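Glucose-1-phosphate uridylyltransferase (PDB 2UX8) probably catalyses the transfer of the uridylyl group from UTP to alpha-D-glucose 1-phosphate, giving UDP-glucose and diphosphate. Local coordinates at residues N164-E169 with G180-G185; D174-Y179 with G204-N209; K195-K200 with D241-M246. All coordinates share one frame; numbering follows the deposited sequence.

Contact 1 (N164-E169 with G180-G185); sequences NLICAE and GIITPG. With G1P (1-O-phosphono-alpha-D-glucopyranose), chain K.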
loop_
_atom_site.group_PDB
_atom_site.type_symbol
_atom_site.label_atom_id
_atom_site.label_comp_id
_atom_site.label_asym_id
_atom_site.label_seq_id
_atom_site.Cartn_x
_atom_site.Cartn_y
_atom_site.Cartn_z
ATOM N N ASN C 164 22.082 -7.334 31.521
ATOM C CA ASN C 164 21.060 -6.459 30.968
ATOM C C ASN C 164 21.328 -4.995 31.291
ATOM O O ASN C 164 21.772 -4.662 32.387
ATOM C CB ASN C 164 19.686 -6.865 31.508
ATOM C CG ASN C 164 19.464 -8.368 31.469
ATOM O OD1 ASN C 164 19.758 -9.076 32.435
ATOM N ND2 ASN C 164 18.961 -8.866 30.344
ATOM N N LEU C 165 21.066 -4.123 30.324
ATOM C CA LEU C 165 21.272 -2.698 30.513
ATOM C C LEU C 165 20.095 -1.907 29.963
ATOM O O LEU C 165 19.405 -2.342 29.035
ATOM C CB LEU C 165 22.551 -2.230 29.812
ATOM C CG LEU C 165 23.921 -2.763 30.233
ATOM C CD1 LEU C 165 24.230 -4.020 29.454
ATOM C CD2 LEU C 165 24.994 -1.726 29.939
ATOM N N ILE C 166 19.874 -0.736 30.548
ATOM C CA ILE C 166 18.805 0.151 30.122
ATOM C C ILE C 166 19.280 1.577 30.310
ATOM O O ILE C 166 20.113 1.849 31.164
ATOM C CB ILE C 166 17.526 -0.055 30.957
ATOM C CG1 ILE C 166 17.871 0.005 32.445
ATOM C CG2 ILE C 166 16.871 -1.383 30.597
ATOM C CD1 ILE C 166 16.673 -0.036 33.360
ATOM N N CYS C 167 18.762 2.488 29.503
ATOM C CA CYS C 167 19.141 3.883 29.627
ATOM C C CYS C 167 18.362 4.473 30.798
ATOM O O CYS C 167 17.148 4.282 30.912
ATOM C CB CYS C 167 18.811 4.641 28.348
ATOM S SG CYS C 167 19.447 6.306 28.352
ATOM N N ALA C 168 19.065 5.182 31.673
ATOM C CA ALA C 168 18.437 5.783 32.841
ATOM C C ALA C 168 18.586 7.288 32.812
ATOM O O ALA C 168 19.586 7.817 32.312
ATOM C CB ALA C 168 19.045 5.214 34.116
ATOM N N GLU C 169 17.588 7.963 33.373
ATOM C CA GLU C 169 17.562 9.413 33.385
ATOM C C GLU C 169 16.737 9.950 34.555
ATOM O O GLU C 169 15.606 9.514 34.781
ATOM C CB GLU C 169 16.980 9.889 32.053
ATOM C CG GLU C 169 16.941 11.379 31.818
ATOM C CD GLU C 169 16.317 11.701 30.475
ATOM O OE1 GLU C 169 16.775 11.119 29.463
ATOM O OE2 GLU C 169 15.375 12.523 30.432
ATOM N N GLY C 180 8.897 3.721 34.054
ATOM C CA GLY C 180 9.185 2.575 34.886
ATOM C C GLY C 180 10.259 3.153 35.779
ATOM O O GLY C 180 11.156 3.844 35.285
ATOM N N ILE C 181 10.183 2.909 37.082
ATOM C CA ILE C 181 11.180 3.479 37.975
ATOM C C ILE C 181 12.168 2.470 38.528
ATOM O O ILE C 181 11.808 1.343 38.858
ATOM C CB ILE C 181 10.493 4.240 39.121
ATOM C CG1 ILE C 181 9.761 5.453 38.544
ATOM C CG2 ILE C 181 11.517 4.689 40.150
ATOM C CD1 ILE C 181 10.677 6.439 37.821
ATOM N N ILE C 182 13.421 2.894 38.622
ATOM C CA ILE C 182 14.489 2.042 39.115
ATOM C C ILE C 182 14.811 2.271 40.587
ATOM O O ILE C 182 14.765 3.397 41.078
ATOM C CB ILE C 182 15.782 2.292 38.326
ATOM C CG1 ILE C 182 15.547 2.024 36.839
ATOM C CG2 ILE C 182 16.908 1.435 38.884
ATOM C CD1 ILE C 182 16.699 2.449 35.943
ATOM N N THR C 183 15.126 1.182 41.280
ATOM C CA THR C 183 15.532 1.222 42.681
ATOM C C THR C 183 17.047 1.066 42.531
ATOM O O THR C 183 17.547 -0.035 42.309
ATOM C CB THR C 183 14.936 0.035 43.456
ATOM O OG1 THR C 183 13.506 0.095 43.379
ATOM C CG2 THR C 183 15.359 0.075 44.909
ATOM N N PRO C 184 17.794 2.175 42.636
ATOM C CA PRO C 184 19.252 2.202 42.495
ATOM C C PRO C 184 20.107 1.549 43.561
ATOM O O PRO C 184 19.757 1.532 44.740
ATOM C CB PRO C 184 19.548 3.687 42.387
ATOM C CG PRO C 184 18.594 4.251 43.372
ATOM C CD PRO C 184 17.300 3.495 43.071
ATOM N N GLY C 185 21.248 1.030 43.114
ATOM C CA GLY C 185 22.210 0.396 43.991
ATOM C C GLY C 185 23.510 1.155 43.836
ATOM O O GLY C 185 23.513 2.383 43.799
HETATM C C1 G1P K . 7.809 2.161 28.240
HETATM C C2 G1P K . 8.244 1.326 29.461
HETATM C C3 G1P K . 8.532 2.280 30.632
HETATM C C4 G1P K . 9.664 3.211 30.210
HETATM C C5 G1P K . 9.199 4.002 28.965
HETATM C C6 G1P K . 10.333 4.933 28.509
HETATM O O1 G1P K . 6.583 2.858 28.560
HETATM O O2 G1P K . 7.189 0.431 29.811
HETATM O O3 G1P K . 8.939 1.531 31.769
HETATM O O4 G1P K . 9.953 4.110 31.280
HETATM O O5 G1P K . 8.885 3.085 27.878
HETATM O O6 G1P K . 9.936 5.674 27.352
HETATM P P G1P K . 5.990 3.594 27.241
HETATM O O1P G1P K . 5.762 2.615 26.149
HETATM O O2P G1P K . 4.617 4.324 27.625
HETATM O O3P G1P K . 7.021 4.722 26.727
#

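Contact 2 (D174-Y179 with G204-N209); sequences DQTHRY and GTAPSN. With G1P (1-O-phosphono-alpha-D-glucopyranose), chain K.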
loop_
_atom_site.group_PDB
_atom_site.type_symbol
_atom_site.label_atom_id
_atom_site.label_comp_id
_atom_site.label_asym_id
_atom_site.label_seq_id
_atom_site.Cartn_x
_atom_site.Cartn_y
_atom_site.Cartn_z
ATOM N N ASP C 174 6.889 14.993 39.748
ATOM C CA ASP C 174 5.545 14.902 39.184
ATOM C C ASP C 174 5.526 14.169 37.852
ATOM O O ASP C 174 4.485 14.064 37.208
ATOM C CB ASP C 174 4.916 16.298 39.021
ATOM C CG ASP C 174 5.910 17.431 39.230
ATOM O OD1 ASP C 174 6.812 17.296 40.076
ATOM O OD2 ASP C 174 5.774 18.478 38.563
ATOM N N GLN C 175 6.682 13.636 37.465
ATOM C CA GLN C 175 6.839 12.923 36.201
ATOM C C GLN C 175 6.997 11.421 36.366
ATOM O O GLN C 175 6.776 10.655 35.429
ATOM C CB GLN C 175 8.077 13.442 35.477
ATOM C CG GLN C 175 7.805 13.864 34.066
ATOM C CD GLN C 175 6.852 15.028 34.022
ATOM O OE1 GLN C 175 7.219 16.154 34.358
ATOM N NE2 GLN C 175 5.614 14.764 33.627
ATOM N N THR C 176 7.400 11.013 37.560
ATOM C CA THR C 176 7.650 9.611 37.866
ATOM C C THR C 176 6.549 8.593 37.564
ATOM O O THR C 176 6.842 7.445 37.238
ATOM C CB THR C 176 8.076 9.471 39.337
ATOM O OG1 THR C 176 9.354 10.085 39.514
ATOM C CG2 THR C 176 8.184 8.023 39.740
ATOM N N HIS C 177 5.291 9.000 37.658
ATOM C CA HIS C 177 4.190 8.076 37.410
ATOM C C HIS C 177 4.028 7.706 35.934
ATOM O O HIS C 177 3.159 6.904 35.588
ATOM C CB HIS C 177 2.886 8.686 37.925
ATOM C CG HIS C 177 2.420 9.862 37.125
ATOM N ND1 HIS C 177 1.507 9.746 36.098
ATOM C CD2 HIS C 177 2.794 11.164 37.154
ATOM C CE1 HIS C 177 1.338 10.927 35.528
ATOM N NE2 HIS C 177 2.109 11.804 36.148
ATOM N N ARG C 178 4.861 8.282 35.069
ATOM C CA ARG C 178 4.769 8.017 33.634
ATOM C C ARG C 178 5.819 7.041 33.124
ATOM O O ARG C 178 5.759 6.603 31.974
ATOM C CB ARG C 178 4.930 9.311 32.838
ATOM C CG ARG C 178 4.216 10.519 33.396
ATOM C CD ARG C 178 4.624 11.762 32.614
ATOM N NE ARG C 178 4.100 11.732 31.254
ATOM C CZ ARG C 178 4.626 12.395 30.232
ATOM N NH1 ARG C 178 5.703 13.143 30.415
ATOM N NH2 ARG C 178 4.071 12.311 29.031
ATOM N N TYR C 179 6.791 6.707 33.961
ATOM C CA TYR C 179 7.847 5.809 33.523
ATOM C C TYR C 179 7.999 4.619 34.438
ATOM O O TYR C 179 7.325 4.510 35.460
ATOM C CB TYR C 179 9.197 6.533 33.497
ATOM C CG TYR C 179 9.240 7.878 32.792
ATOM C CD1 TYR C 179 8.601 8.999 33.326
ATOM C CD2 TYR C 179 9.979 8.042 31.620
ATOM C CE1 TYR C 179 8.707 10.247 32.710
ATOM C CE2 TYR C 179 10.088 9.282 31.001
ATOM C CZ TYR C 179 9.453 10.379 31.551
ATOM O OH TYR C 179 9.581 11.609 30.948
ATOM N N GLY C 204 3.362 8.762 44.882
ATOM C CA GLY C 204 3.639 8.923 46.295
ATOM C C GLY C 204 4.420 7.697 46.671
ATOM O O GLY C 204 4.981 7.590 47.764
ATOM N N THR C 205 4.445 6.758 45.731
ATOM C CA THR C 205 5.159 5.513 45.929
ATOM C C THR C 205 6.343 5.327 44.994
ATOM O O THR C 205 6.692 4.204 44.634
ATOM C CB THR C 205 4.240 4.292 45.795
ATOM O OG1 THR C 205 5.031 3.100 45.798
ATOM C CG2 THR C 205 3.454 4.350 44.524
ATOM N N ALA C 206 6.974 6.427 44.608
ATOM C CA ALA C 206 8.140 6.349 43.741
ATOM C C ALA C 206 9.406 5.986 44.527
ATOM O O ALA C 206 9.892 6.772 45.340
ATOM C CB ALA C 206 8.349 7.675 43.028
ATOM N N PRO C 207 9.955 4.786 44.293
ATOM C CA PRO C 207 11.172 4.361 44.995
ATOM C C PRO C 207 12.334 5.342 44.800
ATOM O O PRO C 207 13.247 5.407 45.623
ATOM C CB PRO C 207 11.465 3.001 44.370
ATOM C CG PRO C 207 10.096 2.463 44.114
ATOM C CD PRO C 207 9.374 3.664 43.530
ATOM N N SER C 208 12.299 6.085 43.696
ATOM C CA SER C 208 13.341 7.060 43.379
ATOM C C SER C 208 12.916 7.921 42.203
ATOM O O SER C 208 11.727 8.047 41.902
ATOM C CB SER C 208 14.659 6.359 43.025
ATOM O OG SER C 208 14.614 5.800 41.721
ATOM N N ASN C 209 13.901 8.504 41.531
ATOM C CA ASN C 209 13.633 9.363 40.391
ATOM C C ASN C 209 14.195 8.877 39.057
ATOM O O ASN C 209 13.761 9.352 38.007
ATOM C CB ASN C 209 14.161 10.777 40.663
ATOM C CG ASN C 209 13.286 11.557 41.623
ATOM O OD1 ASN C 209 13.291 11.319 42.832
ATOM N ND2 ASN C 209 12.519 12.494 41.081
HETATM C C1 G1P K . 7.809 2.161 28.240
HETATM C C2 G1P K . 8.244 1.326 29.461
HETATM C C3 G1P K . 8.532 2.280 30.632
HETATM C C4 G1P K . 9.664 3.211 30.210
HETATM C C5 G1P K . 9.199 4.002 28.965
HETATM C C6 G1P K . 10.333 4.933 28.509
HETATM O O1 G1P K . 6.583 2.858 28.560
HETATM O O2 G1P K . 7.189 0.431 29.811
HETATM O O3 G1P K . 8.939 1.531 31.769
HETATM O O4 G1P K . 9.953 4.110 31.280
HETATM O O5 G1P K . 8.885 3.085 27.878
HETATM O O6 G1P K . 9.936 5.674 27.352
HETATM P P G1P K . 5.990 3.594 27.241
HETATM O O1P G1P K . 5.762 2.615 26.149
HETATM O O2P G1P K . 4.617 4.324 27.625
HETATM O O3P G1P K . 7.021 4.722 26.727
#

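Contact 3 (K195-K200 with D241-M246); sequences KGLVEK and DAMQRM. With G1P (1-O-phosphono-alpha-D-glucopyranose), chain K.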
loop_
_atom_site.group_PDB
_atom_site.type_symbol
_atom_site.label_atom_id
_atom_site.label_comp_id
_atom_site.label_asym_id
_atom_site.label_seq_id
_atom_site.Cartn_x
_atom_site.Cartn_y
_atom_site.Cartn_z
ATOM N N LYS C 195 18.305 -2.445 41.484
ATOM C CA LYS C 195 17.931 -3.431 42.488
ATOM C C LYS C 195 16.448 -3.750 42.400
ATOM O O LYS C 195 15.976 -4.720 42.985
ATOM C CB LYS C 195 18.286 -2.912 43.889
ATOM C CG LYS C 195 19.789 -2.896 44.181
ATOM C CD LYS C 195 20.090 -2.275 45.535
ATOM C CE LYS C 195 21.578 -2.339 45.869
ATOM N NZ LYS C 195 21.920 -1.558 47.103
ATOM N N GLY C 196 15.716 -2.928 41.661
ATOM C CA GLY C 196 14.295 -3.151 41.515
ATOM C C GLY C 196 13.704 -2.167 40.536
ATOM O O GLY C 196 14.327 -1.159 40.198
ATOM N N LEU C 197 12.494 -2.458 40.078
ATOM C CA LEU C 197 11.836 -1.585 39.131
ATOM C C LEU C 197 10.345 -1.818 39.102
ATOM O O LEU C 197 9.885 -2.955 39.123
ATOM C CB LEU C 197 12.437 -1.784 37.731
ATOM C CG LEU C 197 12.464 -3.169 37.079
ATOM C CD1 LEU C 197 13.368 -3.120 35.859
ATOM C CD2 LEU C 197 12.988 -4.205 38.046
ATOM N N VAL C 198 9.593 -0.727 39.079
ATOM C CA VAL C 198 8.144 -0.802 39.023
ATOM C C VAL C 198 7.665 0.043 37.847
ATOM O O VAL C 198 8.154 1.157 37.635
ATOM C CB VAL C 198 7.508 -0.289 40.327
ATOM C CG1 VAL C 198 7.826 -1.240 41.462
ATOM C CG2 VAL C 198 8.033 1.094 40.653
ATOM N N GLU C 199 6.727 -0.498 37.076
ATOM C CA GLU C 199 6.165 0.191 35.906
ATOM C C GLU C 199 5.284 1.320 36.435
ATOM O O GLU C 199 4.544 1.095 37.337
ATOM C CB GLU C 199 5.287 -0.785 35.108
ATOM C CG GLU C 199 5.523 -0.831 33.601
ATOM C CD GLU C 199 5.705 0.531 32.974
ATOM O OE1 GLU C 199 4.901 1.438 33.242
ATOM O OE2 GLU C 199 6.657 0.693 32.196
ATOM N N LYS C 200 5.350 2.524 35.897
ATOM C CA LYS C 200 4.511 3.636 36.371
ATOM C C LYS C 200 3.927 3.593 37.801
ATOM O O LYS C 200 2.726 3.379 37.983
ATOM C CB LYS C 200 3.361 3.858 35.388
ATOM C CG LYS C 200 3.805 4.189 33.983
ATOM C CD LYS C 200 2.669 4.763 33.161
ATOM C CE LYS C 200 3.132 5.072 31.749
ATOM N NZ LYS C 200 2.099 5.754 30.934
ATOM N N ASP C 241 7.847 -6.127 34.229
ATOM C CA ASP C 241 7.749 -7.274 35.119
ATOM C C ASP C 241 8.620 -8.404 34.693
ATOM O O ASP C 241 8.814 -9.322 35.468
ATOM C CB ASP C 241 6.361 -7.907 35.179
ATOM C CG ASP C 241 5.336 -7.082 34.521
ATOM O OD1 ASP C 241 5.150 -7.236 33.288
ATOM O OD2 ASP C 241 4.726 -6.264 35.244
ATOM N N ALA C 242 9.105 -8.410 33.463
ATOM C CA ALA C 242 9.905 -9.553 33.058
ATOM C C ALA C 242 11.346 -9.300 33.362
ATOM O O ALA C 242 12.064 -10.215 33.742
ATOM C CB ALA C 242 9.720 -9.858 31.576
ATOM N N MET C 243 11.774 -8.055 33.194
ATOM C CA MET C 243 13.148 -7.698 33.511
ATOM C C MET C 243 13.351 -7.897 35.008
ATOM O O MET C 243 14.401 -8.342 35.457
ATOM C CB MET C 243 13.408 -6.250 33.147
ATOM C CG MET C 243 13.149 -5.970 31.701
ATOM S SD MET C 243 13.735 -4.360 31.251
ATOM C CE MET C 243 12.264 -3.380 31.592
ATOM N N GLN C 244 12.316 -7.537 35.758
ATOM C CA GLN C 244 12.238 -7.671 37.206
ATOM C C GLN C 244 12.747 -9.042 37.623
ATOM O O GLN C 244 13.701 -9.175 38.393
ATOM C CB GLN C 244 10.768 -7.562 37.600
ATOM C CG GLN C 244 10.385 -6.323 38.346
ATOM C CD GLN C 244 10.876 -6.369 39.759
ATOM O OE1 GLN C 244 10.939 -7.437 40.355
ATOM N NE2 GLN C 244 11.216 -5.214 40.317
ATOM N N ARG C 245 12.084 -10.063 37.095
ATOM C CA ARG C 245 12.412 -11.441 37.412
ATOM C C ARG C 245 13.844 -11.808 37.143
ATOM O O ARG C 245 14.240 -12.952 37.332
ATOM C CB ARG C 245 11.490 -12.399 36.657
ATOM C CG ARG C 245 10.230 -12.749 37.410
ATOM C CD ARG C 245 10.046 -14.239 37.439
ATOM N NE ARG C 245 9.007 -14.652 36.513
ATOM C CZ ARG C 245 9.137 -15.651 35.653
ATOM N NH1 ARG C 245 10.271 -16.333 35.604
ATOM N NH2 ARG C 245 8.130 -15.971 34.854
ATOM N N MET C 246 14.625 -10.839 36.692
ATOM C CA MET C 246 16.015 -11.117 36.418
ATOM C C MET C 246 16.973 -10.170 37.079
ATOM O O MET C 246 17.999 -9.800 36.515
ATOM C CB MET C 246 16.267 -11.181 34.919
ATOM C CG MET C 246 15.605 -12.380 34.280
ATOM S SD MET C 246 16.324 -12.881 32.726
ATOM C CE MET C 246 17.438 -11.580 32.426
HETATM C C1 G1P K . 7.809 2.161 28.240
HETATM C C2 G1P K . 8.244 1.326 29.461
HETATM C C3 G1P K . 8.532 2.280 30.632
HETATM C C4 G1P K . 9.664 3.211 30.210
HETATM C C5 G1P K . 9.199 4.002 28.965
HETATM C C6 G1P K . 10.333 4.933 28.509
HETATM O O1 G1P K . 6.583 2.858 28.560
HETATM O O2 G1P K . 7.189 0.431 29.811
HETATM O O3 G1P K . 8.939 1.531 31.769
HETATM O O4 G1P K . 9.953 4.110 31.280
HETATM O O5 G1P K . 8.885 3.085 27.878
HETATM O O6 G1P K . 9.936 5.674 27.352
HETATM P P G1P K . 5.990 3.594 27.241
HETATM O O1P G1P K . 5.762 2.615 26.149
HETATM O O2P G1P K . 4.617 4.324 27.625
HETATM O O3P G1P K . 7.021 4.722 26.727
#

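Contact 1 (N164-E169 with G180-G185)
The CA atoms of Ala168 and Ile182 are the nearest pair across 164-169 and 180-185, 8.3 Å apart. No hydrogen bond joins the two strand segments; the contact is made by side chains. Ile166 and Ile182 extend toward each other and meet tip to tip, the CD1 methyls of Ile166 and Ile182 lying 3.6 Å apart. In Ile182, CG1 is anti to the carbonyl carbon (chi1 -59°) and the chain then runs extended, which carries CD1 to the facing strand. The same methyl also lies 4.1 Å from Ala168 CB; alanine, with a single methyl, suits a place that the long isoleucine branch reaches. In this GT-A-type nucleotidyltransferase, strands 164-170 and 181-188 belong to one mixed sheet but are not direct neighbours in it, and strands 252-256 and 191-198 lie between them in the pairing order. From Ile166 to Glu169 the side chains alternate: Ile166 and Ala168 direct CB toward 180-185, whereas Cys167 and Glu169 point away, Cys167 touching Cys150 of helix 150-161. Branched, wholly apolar isoleucine suits this buried site, where Ile166 also packs on Phe252. Gly180 turns the end of its segment to the sugar: its backbone N donates to O4 of glucose 1-phosphate at 3.0 Å, nearly straight at 168°. Glycine lets the sugar lie close to the main chain, with the ligand's O3 3.3 Å from Gly180 CA.

Contact 2 (D174-Y179 with G204-N209)
Among CA atoms of the two loop segments, those of Thr176 and Asn209 are nearest, 6.5 Å apart, and no hydrogen bond crosses between 174-179 and 204-209. The main touch is made by methyl groups: CG2 of Thr176 faces CB of Ala206 at 3.3 Å. With CG2 anti to the backbone N, Thr176 offers its methyl to Ala206, while OG1 sits on the Ser208 and Asn209 side. OG1 of Thr176 lies 3.9 Å from Ser208 O, too far for a hydrogen bond. Threonine suits this partly buried seam by pairing an apolar branch with a polar one; alanine answers it with a single methyl. Asn209 swings its amide nearer to Thr176, yet its ND2 is committed to Asp173 OD1 and Val171 O. At the other end of 174-179, Tyr179 borders the glucose 1-phosphate pocket, its CB 3.4 Å from the sugar's O4, which lies at the ring edge. The loop 174-179 leads from strand 164-170 into strand 181-188. The loop 204-209 leads from strand 191-198 into strand 210-213; Thr176 and Ser208 both pack on Ile181 of strand 181-188, and Ser208 OG is hydrogen-bonded to Ile182 O.

Contact 3 (K195-K200 with D241-M246)
Leu197 and Gln244 lie alongside each other but run in opposite directions, so that the amide end of Gln244 comes back to the main chain of Leu197. The pair joins the short helix 240-244 to strand 191-198 of the mixed sheet in the GT-A-type nucleotidyltransferase domain. A classic beta bulge, in which Lys195 and Gly196 both face Thr183, lies just before Leu197. The Gln244 chain bends at its second torsion (chi2 -74°), and NE2 then donates to Leu197 O over 2.9 Å. The bond is bent, 144° at the hydrogen, and its donor is tilted 22° from the carbonyl plane. Glutamine fits because its two methylene groups are also apolar: Gln244 CG rests 3.4 Å from Leu197 CD2. The other branch of Leu197 meets the helix differently. Its side chain crosses that of Met243 at about a right angle, with Leu197 CD1 4.1 Å from Met243 CB. The two branches of leucine thus serve two successive helix residues, and the long, flexible methionine continues beyond them to Tyr216 and Leu218 of strand 215-218. Past the strand end, Glu199 lies in the sugar pocket. An acidic side chain suits this place because a single carboxylate oxygen can accept from two neighbouring hydroxyls. O2 and O3 of glucose 1-phosphate both donate to Glu199 OE2; the 2.5 Å modelled from OE2 to each is very short, and the exact length is doubtful.

Contacts 1 and 3 are buried and share the sheet, since strands 181-188 and 191-198 are antiparallel neighbours paired through Thr183 with Lys195 and Gly196. Contact 2 lies farther from the chain centre, partly buried, in loops that precede strands 181-188 and 210-213; it meets contact 1 through the side chains of Thr176 and Ile181. The chemistry follows this placement: contact 1 is purely apolar between strands, contact 3 adds a side-chain-to-backbone bond between helix and strand, and contact 2 is a small methyl touch flanked by polar groups bonded to other residues. Contact 1 gives the sugar a backbone N-H and contact 3 a carboxylate, both by hydrogen bonds, whereas contact 2 borders it with Tyr179.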